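Local atomic coordinates of Myo-inositol 2-dehydrogenase (Thermotoga maritima, PDB entry 3EZY), a protein that catalyses the NAD(+)-dependent oxidation of myo-inositol to scyllo-inosose and probably serves in a myo-inositol degradation pathway. Residues 151-156 against 236-241. Residues are numbered along the deposited sequence; the frame is centred on the assembly and turned at random.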
loop_
_atom_site.group_PDB
_atom_site.type_symbol
_atom_site.label_atom_id
_atom_site.label_comp_id
_atom_site.label_asym_id
_atom_site.label_seq_id
_atom_site.Cartn_x
_atom_site.Cartn_y
_atom_site.Cartn_z
ATOM N N THR A 151 -18.208 -2.462 -5.545
ATOM C CA THR A 151 -18.078 -1.528 -6.660
ATOM C C THR A 151 -17.720 -2.386 -7.831
ATOM O O THR A 151 -16.800 -3.193 -7.721
ATOM C CB THR A 151 -16.935 -0.549 -6.384
ATOM O OG1 THR A 151 -17.302 0.267 -5.269
ATOM C CG2 THR A 151 -16.602 0.315 -7.621
ATOM N N SER A 152 -18.450 -2.256 -8.932
ATOM C CA SER A 152 -18.114 -2.982 -10.162
ATOM C C SER A 152 -18.297 -2.089 -11.346
ATOM O O SER A 152 -19.438 -1.747 -11.709
ATOM C CB SER A 152 -18.972 -4.229 -10.351
ATOM O OG SER A 152 -18.697 -5.155 -9.303
ATOM N N ARG A 153 -17.166 -1.723 -11.942
ATOM C CA ARG A 153 -17.103 -0.828 -13.097
ATOM C C ARG A 153 -16.283 -1.513 -14.207
ATOM O O ARG A 153 -15.242 -2.155 -13.927
ATOM C CB ARG A 153 -16.463 0.524 -12.705
ATOM C CG ARG A 153 -16.928 1.087 -11.377
ATOM C CD ARG A 153 -16.279 2.446 -11.026
ATOM N NE ARG A 153 -16.949 3.023 -9.858
ATOM C CZ ARG A 153 -16.346 3.588 -8.825
ATOM N NH1 ARG A 153 -15.002 3.731 -8.786
ATOM N NH2 ARG A 153 -17.104 4.021 -7.821
ATOM N N ASP A 154 -16.753 -1.369 -15.448
ATOM C CA ASP A 154 -16.095 -1.903 -16.663
ATOM C C ASP A 154 -15.311 -0.781 -17.341
ATOM O O ASP A 154 -15.641 0.389 -17.153
ATOM C CB ASP A 154 -17.124 -2.433 -17.679
ATOM C CG ASP A 154 -17.775 -3.745 -17.261
ATOM O OD1 ASP A 154 -17.216 -4.503 -16.424
ATOM O OD2 ASP A 154 -18.887 -4.024 -17.761
ATOM N N PRO A 155 -14.260 -1.127 -18.106
ATOM C CA PRO A 155 -13.528 -0.066 -18.826
ATOM C C PRO A 155 -14.361 0.589 -19.936
ATOM O O PRO A 155 -14.176 1.788 -20.201
ATOM C CB PRO A 155 -12.305 -0.783 -19.437
ATOM C CG PRO A 155 -12.480 -2.257 -19.118
ATOM C CD PRO A 155 -13.465 -2.368 -17.983
ATOM N N ALA A 156 -15.288 -0.150 -20.546
ATOM C CA ALA A 156 -16.109 0.418 -21.626
ATOM C C ALA A 156 -17.490 -0.203 -21.671
ATOM O O ALA A 156 -17.649 -1.353 -21.274
ATOM C CB ALA A 156 -15.400 0.211 -22.994
ATOM N N GLY A 236 -9.590 1.106 -16.144
ATOM C CA GLY A 236 -9.722 -0.336 -16.323
ATOM C C GLY A 236 -10.766 -0.923 -15.386
ATOM O O GLY A 236 -11.571 -0.178 -14.783
ATOM N N TYR A 237 -10.813 -2.245 -15.263
ATOM C CA TYR A 237 -11.786 -2.834 -14.337
ATOM C C TYR A 237 -11.608 -2.295 -12.935
ATOM O O TYR A 237 -10.481 -2.103 -12.474
ATOM C CB TYR A 237 -11.637 -4.330 -14.292
ATOM C CG TYR A 237 -12.062 -4.980 -15.579
ATOM C CD1 TYR A 237 -13.411 -5.276 -15.814
ATOM C CD2 TYR A 237 -11.140 -5.276 -16.563
ATOM C CE1 TYR A 237 -13.815 -5.877 -17.047
ATOM C CE2 TYR A 237 -11.543 -5.920 -17.782
ATOM C CZ TYR A 237 -12.882 -6.181 -18.004
ATOM O OH TYR A 237 -13.298 -6.782 -19.189
ATOM N N ASP A 238 -12.724 -2.060 -12.253
ATOM C CA ASP A 238 -12.709 -1.753 -10.841
ATOM C C ASP A 238 -13.771 -2.612 -10.227
ATOM O O ASP A 238 -14.959 -2.280 -10.323
ATOM C CB ASP A 238 -13.060 -0.287 -10.589
ATOM C CG ASP A 238 -12.716 0.153 -9.176
ATOM O OD1 ASP A 238 -12.595 -0.710 -8.280
ATOM O OD2 ASP A 238 -12.583 1.370 -8.949
ATOM N N GLN A 239 -13.356 -3.693 -9.577
ATOM C CA GLN A 239 -14.276 -4.578 -8.953
ATOM C C GLN A 239 -13.798 -4.878 -7.529
ATOM O O GLN A 239 -12.900 -5.703 -7.324
ATOM C CB GLN A 239 -14.360 -5.863 -9.771
ATOM C CG GLN A 239 -14.966 -5.601 -11.143
ATOM C CD GLN A 239 -14.908 -6.791 -12.055
ATOM O OE1 GLN A 239 -14.167 -7.727 -11.819
ATOM N NE2 GLN A 239 -15.722 -6.780 -13.077
ATOM N N ARG A 240 -14.331 -4.138 -6.559
ATOM C CA ARG A 240 -13.898 -4.312 -5.195
ATOM C C ARG A 240 -15.015 -4.843 -4.364
ATOM O O ARG A 240 -16.166 -4.578 -4.634
ATOM C CB ARG A 240 -13.413 -2.982 -4.600
ATOM C CG ARG A 240 -12.021 -2.560 -5.124
ATOM C CD ARG A 240 -11.705 -1.168 -4.673
ATOM N NE ARG A 240 -12.362 -0.206 -5.546
ATOM C CZ ARG A 240 -12.928 0.932 -5.151
ATOM N NH1 ARG A 240 -12.991 1.226 -3.877
ATOM N NH2 ARG A 240 -13.478 1.772 -6.034
ATOM N N ILE A 241 -14.675 -5.581 -3.311
ATOM C CA ILE A 241 -15.699 -6.011 -2.357
ATOM C C ILE A 241 -15.204 -5.706 -0.950
ATOM O O ILE A 241 -14.044 -5.960 -0.627
ATOM C CB ILE A 241 -15.968 -7.543 -2.451
ATOM C CG1 ILE A 241 -16.515 -7.888 -3.846
ATOM C CG2 ILE A 241 -16.930 -7.948 -1.296
ATOM C CD1 ILE A 241 -16.617 -9.454 -4.187
HETATM O O HOH W 1 -16.968 -6.122 -7.569
HETATM O O HOH W 2 -17.149 -4.772 -13.615
#
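Two arginines converge differently on the carboxylate of Asp238 on one sheet face. Arg240, from the same strand, grips it side-on: Arg240 NE donates almost straight to the syn lone pair of Asp238 OD1 (2.8 Å), while NH2 holds OD2. Across the strands, Arg153 NH1 approaches Asp238 OD2 at a longer 3.4 Å, its guanidinium plane 87° from the carboxylate plane, without paired geometry. Tyr235 OH hydrogen-bonds both of those atoms. Asp238 CG, anti to the backbone N (chi1 -166°), turns the carboxylate toward Arg240. Arg153 NH1 and Arg240 NH2 come within 3.7 Å; Asp238 OD2, which both approach, and Glu242 of a second subunit, salt-bridged to both arginines, would probably offset their charges. Asp228 takes Arg153 NH2, and Thr151 CG2 packs over the centre of the Arg153 guanidinium face. On the face carrying Ser152 and Gln239, a water 2.8 Å from Asp154 OD1, in the following loop, joins it to Gln239 NE2, which also hydrogen-bonds Tyr281 OH. Beyond strand 151-153, just before strand 238-241 begins, Pro155 CD sits 3.6 Å from the Tyr237 ring centroid, 10° off the normal, a CH-pi contact. Replacing Tyr237 by alanine is likely to leave Pro155 without the ring beneath its CD and Tyr281 without its edge-to-face partner. Backbone bonds pair Thr151 with Arg240 and Arg153 with Asp238, as adjacent antiparallel strands in the mixed sheet of a Gfo/Idh/MocA C-terminal domain.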